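Local coordinates for protein Sodium/sialic acid symporter SiaT (Proteus mirabilis, PDB 5NV9) that uses the sodium gradient across the inner membrane to drive uptake of the host-derived sialic acid N-acetylneuraminic acid, together with two sodium ions, at residues G43-W48 with G177-D182; V52-T57 with K271-T276. All blocks are in the same frame, centred on the assembly; numbering follows the deposited sequence.

Contact 1 (G43-W48 with G177-D182); sequences GRVPGW and GVIWTD. With NA (sodium ion), chain C.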
# COMPACT_ATOMS: atom_id res chain seq x y z
N GLY A 43 -19.95 3.07 10.90
CA GLY A 43 -19.56 2.27 12.08
C GLY A 43 -19.97 0.80 12.05
O GLY A 43 -19.94 0.18 13.11
N ARG A 44 -20.30 0.23 10.88
CA ARG A 44 -20.76 -1.19 10.75
C ARG A 44 -19.65 -2.26 10.50
O ARG A 44 -19.95 -3.44 10.34
CB ARG A 44 -21.80 -1.34 9.63
CG ARG A 44 -23.15 -0.72 9.93
CD ARG A 44 -24.06 -0.80 8.71
NE ARG A 44 -23.59 0.03 7.60
CZ ARG A 44 -23.90 1.30 7.41
NH1 ARG A 44 -24.72 1.95 8.25
NH2 ARG A 44 -23.41 1.94 6.35
N VAL A 45 -18.38 -1.88 10.46
CA VAL A 45 -17.34 -2.84 10.16
C VAL A 45 -16.77 -3.42 11.44
O VAL A 45 -16.38 -2.71 12.34
CB VAL A 45 -16.29 -2.17 9.31
CG1 VAL A 45 -15.16 -3.13 8.95
CG2 VAL A 45 -16.99 -1.62 8.07
N PRO A 46 -16.74 -4.73 11.56
CA PRO A 46 -15.96 -5.19 12.74
C PRO A 46 -14.48 -5.08 12.58
O PRO A 46 -13.95 -5.01 11.43
CB PRO A 46 -16.27 -6.71 12.82
CG PRO A 46 -16.74 -7.07 11.46
CD PRO A 46 -17.32 -5.83 10.79
N GLY A 47 -13.79 -5.16 13.73
CA GLY A 47 -12.36 -5.02 13.81
C GLY A 47 -11.61 -6.01 12.96
O GLY A 47 -10.72 -5.62 12.22
N TRP A 48 -11.93 -7.29 13.09
CA TRP A 48 -11.21 -8.29 12.32
C TRP A 48 -11.27 -7.98 10.84
O TRP A 48 -10.28 -8.11 10.17
CB TRP A 48 -11.71 -9.69 12.61
CG TRP A 48 -13.07 -10.07 12.01
CD1 TRP A 48 -14.28 -10.02 12.63
CD2 TRP A 48 -13.29 -10.63 10.72
NE1 TRP A 48 -15.28 -10.46 11.76
CE2 TRP A 48 -14.69 -10.86 10.59
CE3 TRP A 48 -12.44 -10.96 9.64
CZ2 TRP A 48 -15.27 -11.38 9.41
CZ3 TRP A 48 -13.03 -11.50 8.47
CH2 TRP A 48 -14.43 -11.68 8.37
N GLY A 177 -18.07 -2.08 0.78
CA GLY A 177 -17.75 -2.96 -0.29
C GLY A 177 -16.28 -3.11 -0.60
O GLY A 177 -15.85 -4.17 -1.03
N VAL A 178 -15.51 -2.05 -0.36
CA VAL A 178 -14.09 -2.07 -0.54
C VAL A 178 -13.46 -2.95 0.55
O VAL A 178 -12.54 -3.73 0.31
CB VAL A 178 -13.51 -0.65 -0.46
CG1 VAL A 178 -12.03 -0.74 -0.39
CG2 VAL A 178 -13.87 0.14 -1.70
N ILE A 179 -13.98 -2.82 1.77
CA ILE A 179 -13.43 -3.58 2.88
C ILE A 179 -13.79 -5.08 2.74
O ILE A 179 -12.94 -5.98 2.86
CB ILE A 179 -13.93 -3.01 4.17
CG1 ILE A 179 -13.14 -1.73 4.49
CG2 ILE A 179 -13.83 -4.04 5.31
CD1 ILE A 179 -13.73 -0.94 5.65
N TRP A 180 -15.03 -5.37 2.43
CA TRP A 180 -15.41 -6.80 2.32
C TRP A 180 -14.82 -7.54 1.10
O TRP A 180 -14.39 -8.68 1.28
CB TRP A 180 -16.89 -6.94 2.44
CG TRP A 180 -17.41 -6.68 3.82
CD1 TRP A 180 -18.21 -5.66 4.19
CD2 TRP A 180 -17.17 -7.44 5.03
NE1 TRP A 180 -18.49 -5.71 5.52
CE2 TRP A 180 -17.87 -6.79 6.06
CE3 TRP A 180 -16.47 -8.61 5.32
CZ2 TRP A 180 -17.88 -7.25 7.36
CZ3 TRP A 180 -16.49 -9.06 6.60
CH2 TRP A 180 -17.19 -8.42 7.60
N THR A 181 -14.70 -6.89 -0.06
CA THR A 181 -13.80 -7.37 -1.10
C THR A 181 -12.31 -7.57 -0.68
O THR A 181 -11.69 -8.57 -1.09
CB THR A 181 -13.84 -6.53 -2.40
OG1 THR A 181 -13.51 -5.18 -2.12
CG2 THR A 181 -15.23 -6.60 -3.07
N ASP A 182 -11.76 -6.60 0.07
CA ASP A 182 -10.43 -6.70 0.64
C ASP A 182 -10.25 -7.93 1.53
O ASP A 182 -9.18 -8.50 1.52
CB ASP A 182 -9.99 -5.49 1.51
CG ASP A 182 -9.62 -4.27 0.73
OD1 ASP A 182 -9.49 -4.34 -0.51
OD2 ASP A 182 -9.47 -3.17 1.37
NA NA C . -9.18 -2.22 -0.75

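Contact 2 (V52-T57 with K271-T276); sequences VSVFAT and KRTLIT. With NA (sodium ion), chain B.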
# COMPACT_ATOMS: atom_id res chain seq x y z
N VAL A 52 -7.97 -7.16 8.30
CA VAL A 52 -7.65 -7.83 7.03
C VAL A 52 -7.61 -6.83 5.84
O VAL A 52 -6.85 -6.97 4.84
CB VAL A 52 -8.64 -9.00 6.71
CG1 VAL A 52 -8.18 -9.69 5.41
CG2 VAL A 52 -8.63 -10.05 7.86
N SER A 53 -8.49 -5.88 5.89
CA SER A 53 -8.56 -4.85 4.85
C SER A 53 -7.31 -3.95 4.84
O SER A 53 -6.88 -3.49 3.76
CB SER A 53 -9.83 -3.97 5.04
OG SER A 53 -9.85 -2.94 4.05
N VAL A 54 -6.75 -3.72 6.03
CA VAL A 54 -5.52 -2.89 6.17
C VAL A 54 -4.38 -3.67 5.51
O VAL A 54 -3.65 -3.13 4.74
CB VAL A 54 -5.10 -2.63 7.66
CG1 VAL A 54 -3.68 -2.12 7.73
CG2 VAL A 54 -6.02 -1.67 8.36
N PHE A 55 -4.25 -4.97 5.83
CA PHE A 55 -3.20 -5.84 5.24
C PHE A 55 -3.33 -5.88 3.72
O PHE A 55 -2.33 -5.74 3.01
CB PHE A 55 -3.24 -7.25 5.88
CG PHE A 55 -2.21 -8.23 5.34
CD1 PHE A 55 -0.88 -8.08 5.67
CD2 PHE A 55 -2.59 -9.33 4.55
CE1 PHE A 55 0.07 -8.96 5.20
CE2 PHE A 55 -1.64 -10.22 4.08
CZ PHE A 55 -0.31 -10.04 4.41
N ALA A 56 -4.56 -6.04 3.21
CA ALA A 56 -4.79 -6.18 1.75
C ALA A 56 -4.62 -4.84 1.01
O ALA A 56 -4.17 -4.83 -0.12
CB ALA A 56 -6.15 -6.77 1.45
N THR A 57 -4.94 -3.75 1.66
CA THR A 57 -4.68 -2.37 1.17
C THR A 57 -3.16 -2.18 1.00
O THR A 57 -2.74 -1.75 -0.02
CB THR A 57 -5.30 -1.30 2.14
OG1 THR A 57 -6.73 -1.38 2.12
CG2 THR A 57 -4.88 0.21 1.82
N LYS A 271 -8.66 -1.82 18.34
CA LYS A 271 -7.56 -2.70 18.70
C LYS A 271 -7.54 -4.04 17.91
O LYS A 271 -6.48 -4.56 17.47
CB LYS A 271 -7.62 -3.02 20.20
CG LYS A 271 -6.28 -3.32 20.82
CD LYS A 271 -6.37 -4.06 22.15
CE LYS A 271 -7.51 -3.61 23.01
NZ LYS A 271 -7.45 -2.17 23.36
N ARG A 272 -8.72 -4.62 17.75
CA ARG A 272 -8.82 -5.81 16.94
C ARG A 272 -8.36 -5.62 15.50
O ARG A 272 -7.78 -6.55 14.91
CB ARG A 272 -10.25 -6.35 17.00
CG ARG A 272 -10.48 -7.00 18.32
CD ARG A 272 -11.95 -7.29 18.55
NE ARG A 272 -12.07 -8.13 19.74
CZ ARG A 272 -13.20 -8.72 20.15
NH1 ARG A 272 -14.33 -8.56 19.47
NH2 ARG A 272 -13.17 -9.51 21.23
N THR A 273 -8.64 -4.44 14.92
CA THR A 273 -8.12 -4.11 13.60
C THR A 273 -6.57 -4.20 13.61
O THR A 273 -5.96 -4.86 12.73
CB THR A 273 -8.56 -2.68 13.16
OG1 THR A 273 -9.97 -2.56 13.13
CG2 THR A 273 -7.98 -2.26 11.81
N LEU A 274 -5.91 -3.55 14.56
CA LEU A 274 -4.43 -3.57 14.55
C LEU A 274 -3.94 -4.94 14.86
O LEU A 274 -2.94 -5.38 14.28
CB LEU A 274 -3.76 -2.54 15.47
CG LEU A 274 -4.21 -1.08 15.31
CD1 LEU A 274 -3.59 -0.10 16.34
CD2 LEU A 274 -3.86 -0.56 13.95
N ILE A 275 -4.64 -5.67 15.74
CA ILE A 275 -4.14 -7.01 16.13
C ILE A 275 -4.23 -8.03 14.97
O ILE A 275 -3.28 -8.77 14.68
CB ILE A 275 -4.88 -7.55 17.35
CG1 ILE A 275 -4.39 -6.77 18.57
CG2 ILE A 275 -4.63 -9.05 17.57
CD1 ILE A 275 -5.41 -6.70 19.68
N THR A 276 -5.36 -7.98 14.25
CA THR A 276 -5.55 -8.85 13.12
C THR A 276 -4.52 -8.57 11.99
O THR A 276 -4.02 -9.50 11.32
CB THR A 276 -6.95 -8.65 12.55
OG1 THR A 276 -7.91 -8.92 13.56
CG2 THR A 276 -7.17 -9.57 11.41
NA NA B . -3.59 -5.31 -2.13

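Contact 1 (G43-W48 with G177-D182)
Val45 and Ile179 meet tip to tip at the buried end of this contact, where the loop leading into helix 47-58 lies against helix 155-203. Val45 CG1 sits 4.0 Å from Ile179 CG2, and CG2 comes up to CD1 of the same isoleucine; both also touch Val263.

The closest approaches are those of Trp180. Pro46, the N-cap residue of helix 47-58, lays its CD 3.8 Å from Trp180 CZ2, crossing the indole at about a right angle. On the solvent side stands the exposed Trp48, whose chi1 of 74° wedges CG between the backbone N and carbonyl carbon and swings the indole toward Trp180. Its CZ2 and CH2 both lie 3.8 Å from Trp180 CZ3, at the edge of the Trp180 ring. The two tryptophans form an offset edge-to-face pair, the edge of Trp180 directed at the face of Trp48, with planes at 70°. Phe28 also meets the Trp180 ring, nearly parallel to it.

One turn on from Ile179, Asp182 grips a sodium ion with both carboxylate oxygens, OD1 at 2.2 Å and OD2 at 2.3 Å. Ser342, Ser345 and Ser346 complete Na3, the new sodium site found in this LeuT-fold symporter in addition to the conserved Na2.

Contact 2 (V52-T57 with K271-T276)
Val52 and Thr276 make the first of two methyl contacts between helix 47-58 and helix 267-301. Val52 CG2 lies 3.9 Å from Thr276 CG2, the two side chains crossing at a slant, and the same threonine methyl also comes close to Val52 N. In the second, Val54 CG2 is 4.0 Å from Thr273 CG2, at about a right angle. Each threonine meets its valine through carbon: CG2 stands anti to the backbone N, and OG1 is anti to the carbonyl carbon (chi1 -59° in both). The contact is small, 136 Å² over both sides, but largely buried.

These are two membrane helices of the LeuT fold, and the first ends in the substrate and sodium sites. Phe55 turns its ring away from Thr273 and Thr276, packs against Leu280 and Val281, and touches the bound sialic acid.

No hydrogen bond joins the two segments; the threonine hydroxyls bond back within their own helices. Thr276 OG1 donates to Arg272 O at 2.7 Å, and Thr57 OG1 does the same to Ser53 O; each carbonyl also accepts the threonine's own backbone N-H, from the opposite face of its plane. Thr273 OG1 likewise bonds back to Glu269 O.

Metal binding falls to the main chain: Ala56 O lies 2.1 Å from the sodium ion of the Na2 site, which Leu59, Ala339, Ser342 and Ser343 complete.

Contacts 1 and 2 share helix 47-58: its start packs on helix 155-203, its middle on helix 267-301, with contact centres about 10 Å apart. Contact 2 is the more buried and joins its two segments through valine and threonine methyls; contact 1 grades from a buried aliphatic pair to tryptophans nearer the surface. Their sodium chemistry differs too, a carboxylate serving Na3 in contact 1 and a main-chain carbonyl serving Na2 in contact 2, while Ser342 contributes to both ions. Polar atoms tie the two together: Ser53 OG hydrogen-bonds Asp182 OD2 at 2.7 Å, so helix 47-58 supplies a second-shell partner for the Na3 ligand, and a weak bond joins Thr273 OG1 to Gly47 O.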